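Local coordinates for protein uncharacterized tRNA/rRNA methyltransferase HI_0380 (Haemophilus influenzae, PDB 3ILK) that probably transfers methyl groups from S-adenosyl-L-methionine to tRNA or rRNA, as a member of the TrmH family of SPOUT RNA methyltransferases, at residues G80-L85 and H129-I134; G114-G119 and Y140-L145. All blocks are in the same frame, centred on the assembly; numbering follows the deposited sequence.

Interaction 1: residues G80-L85 and H129-I134; sequences GTSARL and HYHLNI. With EDO (1,2-ethanediol), chain D; EDO (1,2-ethanediol), chain C.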
loop_
_atom_site.group_PDB
_atom_site.type_symbol
_atom_site.label_atom_id
_atom_site.label_comp_id
_atom_site.label_asym_id
_atom_site.label_seq_id
_atom_site.Cartn_x
_atom_site.Cartn_y
_atom_site.Cartn_z
ATOM N N GLY A 80 21.940 9.020 9.546
ATOM C CA GLY A 80 21.257 10.019 10.485
ATOM C C GLY A 80 20.074 10.695 9.802
ATOM O O GLY A 80 20.117 11.013 8.608
ATOM N N THR A 81 18.982 10.917 10.518
ATOM C CA THR A 81 17.867 11.593 9.897
ATOM C C THR A 81 18.258 13.074 9.853
ATOM O O THR A 81 19.035 13.575 10.702
ATOM C CB THR A 81 16.542 11.493 10.710
ATOM O OG1 THR A 81 16.804 11.978 12.008
ATOM C CG2 THR A 81 16.025 10.045 10.820
ATOM N N SER A 82 17.746 13.764 8.845
ATOM C CA SER A 82 17.942 15.193 8.734
ATOM C C SER A 82 16.948 15.898 7.835
ATOM O O SER A 82 16.377 15.294 6.916
ATOM C CB SER A 82 19.358 15.531 8.312
ATOM O OG SER A 82 19.554 15.421 6.936
ATOM N N ALA A 83 16.786 17.188 8.107
ATOM C CA ALA A 83 16.153 18.107 7.185
ATOM C C ALA A 83 16.879 18.075 5.843
ATOM O O ALA A 83 18.023 17.575 5.690
ATOM C CB ALA A 83 16.139 19.541 7.751
ATOM N N ARG A 84 16.196 18.633 4.860
ATOM C CA ARG A 84 16.732 18.698 3.527
ATOM C C ARG A 84 17.713 19.864 3.437
ATOM O O ARG A 84 17.459 20.839 2.779
ATOM C CB ARG A 84 15.584 18.765 2.495
ATOM C CG ARG A 84 15.999 18.088 1.176
ATOM C CD ARG A 84 14.866 17.765 0.186
ATOM N NE ARG A 84 15.303 16.587 -0.579
ATOM C CZ ARG A 84 16.418 16.542 -1.314
ATOM N NH1 ARG A 84 17.197 17.618 -1.425
ATOM N NH2 ARG A 84 16.765 15.431 -1.953
ATOM N N LEU A 85 18.844 19.719 4.127
ATOM C CA LEU A 85 19.909 20.704 4.218
ATOM C C LEU A 85 20.717 20.724 2.936
ATOM O O LEU A 85 21.281 19.692 2.527
ATOM C CB LEU A 85 20.804 20.409 5.432
ATOM C CG LEU A 85 20.072 20.624 6.784
ATOM C CD1 LEU A 85 20.913 20.172 7.952
ATOM C CD2 LEU A 85 19.712 22.085 6.957
ATOM N N HIS A 129 27.021 8.249 7.109
ATOM C CA HIS A 129 27.441 7.973 5.702
ATOM C C HIS A 129 26.330 8.546 4.816
ATOM O O HIS A 129 26.607 9.090 3.760
ATOM C CB HIS A 129 27.608 6.477 5.495
ATOM C CG HIS A 129 28.693 5.892 6.348
ATOM N ND1 HIS A 129 30.018 5.831 5.939
ATOM C CD2 HIS A 129 28.666 5.413 7.614
ATOM C CE1 HIS A 129 30.753 5.320 6.913
ATOM N NE2 HIS A 129 29.960 5.060 7.938
ATOM N N TYR A 130 25.079 8.499 5.301
ATOM C CA TYR A 130 23.978 9.024 4.497
ATOM C C TYR A 130 23.047 9.768 5.418
ATOM O O TYR A 130 23.087 9.577 6.662
ATOM C CB TYR A 130 23.212 7.960 3.620
ATOM C CG TYR A 130 24.107 7.207 2.636
ATOM C CD1 TYR A 130 24.699 6.005 3.018
ATOM C CD2 TYR A 130 24.363 7.698 1.334
ATOM C CE1 TYR A 130 25.532 5.302 2.155
ATOM C CE2 TYR A 130 25.212 7.002 0.445
ATOM C CZ TYR A 130 25.784 5.808 0.870
ATOM O OH TYR A 130 26.597 5.087 0.043
ATOM N N HIS A 131 22.277 10.677 4.830
ATOM C CA HIS A 131 21.381 11.518 5.638
ATOM C C HIS A 131 19.991 11.312 5.149
ATOM O O HIS A 131 19.721 11.489 3.952
ATOM C CB HIS A 131 21.802 12.964 5.566
ATOM C CG HIS A 131 23.232 13.161 5.983
ATOM N ND1 HIS A 131 24.280 13.120 5.086
ATOM C CD2 HIS A 131 23.792 13.271 7.199
ATOM C CE1 HIS A 131 25.419 13.257 5.734
ATOM N NE2 HIS A 131 25.150 13.353 7.020
ATOM N N LEU A 132 19.105 10.950 6.090
ATOM C CA LEU A 132 17.793 10.422 5.757
ATOM C C LEU A 132 16.731 11.484 5.919
ATOM O O LEU A 132 16.526 12.002 7.013
ATOM C CB LEU A 132 17.498 9.178 6.602
ATOM C CG LEU A 132 16.096 8.538 6.427
ATOM C CD1 LEU A 132 15.937 8.126 4.992
ATOM C CD2 LEU A 132 15.918 7.311 7.367
ATOM N N ASN A 133 16.079 11.841 4.814
ATOM C CA ASN A 133 15.049 12.854 4.916
ATOM C C ASN A 133 13.737 12.233 4.506
ATOM O O ASN A 133 13.663 11.540 3.469
ATOM C CB ASN A 133 15.364 14.073 4.026
ATOM C CG ASN A 133 14.242 15.092 4.042
ATOM O OD1 ASN A 133 13.463 15.188 3.096
ATOM N ND2 ASN A 133 14.121 15.811 5.138
ATOM N N ILE A 134 12.690 12.525 5.265
ATOM C CA ILE A 134 11.394 11.947 4.976
ATOM C C ILE A 134 10.586 12.953 4.169
ATOM O O ILE A 134 10.258 14.039 4.689
ATOM C CB ILE A 134 10.633 11.586 6.268
ATOM C CG1 ILE A 134 11.444 10.608 7.140
ATOM C CG2 ILE A 134 9.265 10.986 5.908
ATOM C CD1 ILE A 134 10.764 10.198 8.504
HETATM C C1 EDO D . 13.902 13.671 8.661
HETATM O O1 EDO D . 12.996 14.058 7.627
HETATM C C2 EDO D . 13.522 14.397 9.947
HETATM O O2 EDO D . 12.832 13.467 10.808
HETATM C C1 EDO C . 14.017 12.544 14.492
HETATM O O1 EDO C . 13.710 12.373 13.095
HETATM C C2 EDO C . 13.056 13.558 15.151
HETATM O O2 EDO C . 11.957 13.860 14.276
#
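Gly80 and Thr81 pair in parallel with His131 and Leu132 as neighbouring strands of the central sheet, joined by Gly80 N to Tyr130 O, Leu132 N to Gly80 O (2.7 Å) and Ser82 N to Leu132 O (2.8 Å). Asn133 carries the pairing on beyond the strand ends with its side chain. With CG trans to the backbone N (chi1 176°), the amide swings across to the 80-85 segment, and ND2 meets Ser82 O at 2.9 Å, in the carbonyl plane on a lone pair, with an N-H...O angle of 163°. Asn133 OD1 lies 4.1 Å from Arg84 CD, where the two side chains cross at about a right angle. Past the strand end, Ser82 OG packs 3.6 Å from His131 CB and bonds Ala83 O; the His131 ring is pinned by Thr91 OG1 at ND1 and Leu125 O at NE2. Thr81 and Leu132 share one face of the sheet; Thr81 OG1 reaches an ethanediol through a weak bond, and a second ethanediol accepts from Ile134 N at 2.8 Å. Thr81, Ser82, Ala83 and Ile134 match S-adenosyl-L-methionine-binding positions of relatives, so the Asn133 amide probably helps shape the cofactor pocket by tying two of its loops together.

Interaction 2: residues G114-G119 and Y140-L145; sequences GRERIG and YSSLNL. With EDO (1,2-ethanediol), chain C.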
loop_
_atom_site.group_PDB
_atom_site.type_symbol
_atom_site.label_atom_id
_atom_site.label_comp_id
_atom_site.label_asym_id
_atom_site.label_seq_id
_atom_site.Cartn_x
_atom_site.Cartn_y
_atom_site.Cartn_z
ATOM N N GLY A 114 17.742 12.353 15.251
ATOM C CA GLY A 114 18.286 13.506 15.949
ATOM C C GLY A 114 17.138 14.106 16.694
ATOM O O GLY A 114 15.990 13.682 16.526
ATOM N N ARG A 115 17.452 15.082 17.530
ATOM C CA ARG A 115 16.467 15.823 18.279
ATOM C C ARG A 115 15.431 16.539 17.399
ATOM O O ARG A 115 15.774 17.195 16.403
ATOM C CB ARG A 115 17.202 16.862 19.113
ATOM C CG ARG A 115 18.309 16.281 19.984
ATOM C CD ARG A 115 19.536 17.242 20.140
ATOM N NE ARG A 115 20.551 16.853 19.148
ATOM C CZ ARG A 115 21.808 16.492 19.422
ATOM N NH1 ARG A 115 22.599 16.141 18.446
ATOM N NH2 ARG A 115 22.270 16.466 20.665
ATOM N N GLU A 116 14.160 16.438 17.808
ATOM C CA GLU A 116 13.051 17.139 17.180
ATOM C C GLU A 116 13.382 18.651 17.085
ATOM O O GLU A 116 13.856 19.251 18.034
ATOM C CB GLU A 116 11.792 16.896 18.031
ATOM C CG GLU A 116 10.477 16.688 17.247
ATOM C CD GLU A 116 9.366 16.074 18.104
ATOM O OE1 GLU A 116 9.506 14.895 18.557
ATOM O OE2 GLU A 116 8.329 16.781 18.314
ATOM N N ARG A 117 13.188 19.222 15.899
ATOM C CA ARG A 117 13.422 20.648 15.595
ATOM C C ARG A 117 14.824 21.190 15.944
ATOM O O ARG A 117 15.007 22.411 16.140
ATOM C CB ARG A 117 12.333 21.558 16.196
ATOM C CG ARG A 117 10.916 21.316 15.666
ATOM C CD ARG A 117 10.268 22.604 15.132
ATOM N NE ARG A 117 10.313 23.737 16.057
ATOM C CZ ARG A 117 10.271 25.009 15.665
ATOM N NH1 ARG A 117 10.207 25.304 14.368
ATOM N NH2 ARG A 117 10.309 25.994 16.557
ATOM N N ILE A 118 15.819 20.307 15.995
ATOM C CA ILE A 118 17.206 20.708 16.241
ATOM C C ILE A 118 18.117 19.900 15.282
ATOM O O ILE A 118 18.996 20.449 14.615
ATOM C CB ILE A 118 17.615 20.455 17.726
ATOM C CG1 ILE A 118 16.755 21.299 18.693
ATOM C CG2 ILE A 118 19.115 20.726 17.916
ATOM C CD1 ILE A 118 16.884 20.858 20.162
ATOM N N GLY A 119 17.853 18.594 15.229
ATOM C CA GLY A 119 18.594 17.641 14.468
ATOM C C GLY A 119 19.909 17.255 15.136
ATOM O O GLY A 119 20.092 17.393 16.332
ATOM N N TYR A 140 4.908 22.031 6.386
ATOM C CA TYR A 140 4.707 21.458 7.726
ATOM C C TYR A 140 5.399 20.114 7.804
ATOM O O TYR A 140 4.758 19.065 7.807
ATOM C CB TYR A 140 3.208 21.349 8.040
ATOM C CG TYR A 140 2.855 20.879 9.433
ATOM C CD1 TYR A 140 2.716 21.781 10.490
ATOM C CD2 TYR A 140 2.632 19.523 9.694
ATOM C CE1 TYR A 140 2.367 21.337 11.780
ATOM C CE2 TYR A 140 2.280 19.074 10.973
ATOM C CZ TYR A 140 2.157 19.978 12.006
ATOM O OH TYR A 140 1.823 19.501 13.255
ATOM N N SER A 141 6.727 20.147 7.855
ATOM C CA SER A 141 7.537 18.951 7.611
ATOM C C SER A 141 8.096 18.226 8.831
ATOM O O SER A 141 8.815 17.262 8.670
ATOM C CB SER A 141 8.685 19.266 6.634
ATOM O OG SER A 141 9.488 20.326 7.127
ATOM N N SER A 142 7.749 18.641 10.049
ATOM C CA SER A 142 8.353 17.998 11.221
ATOM C C SER A 142 7.528 16.827 11.787
ATOM O O SER A 142 6.463 17.003 12.374
ATOM C CB SER A 142 8.711 19.020 12.311
ATOM O OG SER A 142 9.556 18.410 13.281
ATOM N N LEU A 143 8.048 15.625 11.586
ATOM C CA LEU A 143 7.481 14.433 12.175
ATOM C C LEU A 143 7.900 14.473 13.636
ATOM O O LEU A 143 9.039 14.857 13.958
ATOM C CB LEU A 143 8.084 13.206 11.515
ATOM C CG LEU A 143 7.832 12.815 10.032
ATOM C CD1 LEU A 143 6.598 11.939 9.983
ATOM C CD2 LEU A 143 7.728 13.981 9.008
ATOM N N ASN A 144 7.023 14.108 14.553
ATOM C CA ASN A 144 7.603 13.863 15.863
ATOM C C ASN A 144 8.370 12.511 15.838
ATOM O O ASN A 144 8.282 11.718 14.869
ATOM C CB ASN A 144 6.575 13.942 16.968
ATOM C CG ASN A 144 5.836 12.677 17.129
ATOM O OD1 ASN A 144 6.123 11.673 16.450
ATOM N ND2 ASN A 144 4.895 12.676 18.053
ATOM N N LEU A 145 9.095 12.255 16.914
ATOM C CA LEU A 145 10.033 11.151 16.982
ATOM C C LEU A 145 9.430 9.773 16.598
ATOM O O LEU A 145 9.919 9.071 15.702
ATOM C CB LEU A 145 10.675 11.143 18.393
ATOM C CG LEU A 145 11.882 10.226 18.581
ATOM C CD1 LEU A 145 12.897 10.473 17.484
ATOM C CD2 LEU A 145 12.544 10.475 19.951
HETATM C C1 EDO C . 14.017 12.544 14.492
HETATM O O1 EDO C . 13.710 12.373 13.095
HETATM C C2 EDO C . 13.056 13.558 15.151
HETATM O O2 EDO C . 11.957 13.860 14.276
#
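Leu145 N donates to Glu116 OE1 at 3.1 Å, the one hydrogen bond between the loops 114-119 and 140-145. It is bent, with an N-H...O angle of 144°, and the donor sits above the carboxylate plane, 53° out of it. Glu116 reaches across with a chain extended beyond CG, laying its carboxylate alongside the Asn144 side chain. The two point the same way, and their carboxylate and amide planes are turned 42° apart. OE1 and OE2 both rest against Asn144 CB, at 3.5 Å and 3.6 Å respectively, so this part of the meeting is oxygen against carbon. The Asn144 amide itself serves the helix 145-169: it is the N-cap residue, and OD1 accepts from Met147 N. That places the Glu116 carboxylate at the first turn of the helix, where the helix dipole would be expected to favour its negative charge. Next to Glu116 in sequence, Arg115 braces its own loop, NE bonding Gly119 O at 2.9 Å in the guanidinium plane, while Glu14 and Glu124 form salt bridges to its NH2 and NH1. Arg26 of the second subunit bonds Ser142 O and makes a weak, long ion pair with Glu116 OE2, bringing the dimer partner up to the site. An ethanediol lies between Gly114 O and Leu143 O, with a weak bond to the latter. Gly114 and Ser141 to Leu143 are cofactor-binding positions by similarity; one bent bond, to a carboxylate that also has a weak partner in the second subunit, is consistent with loops lightly fastened to each other round that pocket.

Overall arrangement
Centres about 11 Å apart, the two interactions adjoin within the SPOUT methyltransferase domain. Their segments alternate along the chain, in the order 80-85, 114-119, 129-134, 140-145. Interaction 1 joins the ends of the adjacent parallel strands 77-81 and 130-132; interaction 2 joins the loop after strand 109-113, which flanks strand 77-81 on its other side, to the start of helix 145-169. They meet where Thr81 OG1 approaches Gly114 N and where Ile134 packs on Leu143, and one ethanediol touches both. Together they bring all the inferred S-adenosyl-L-methionine positions into one region, as expected for the knotted cofactor site of this superfamily, with the second subunit alongside interaction 2.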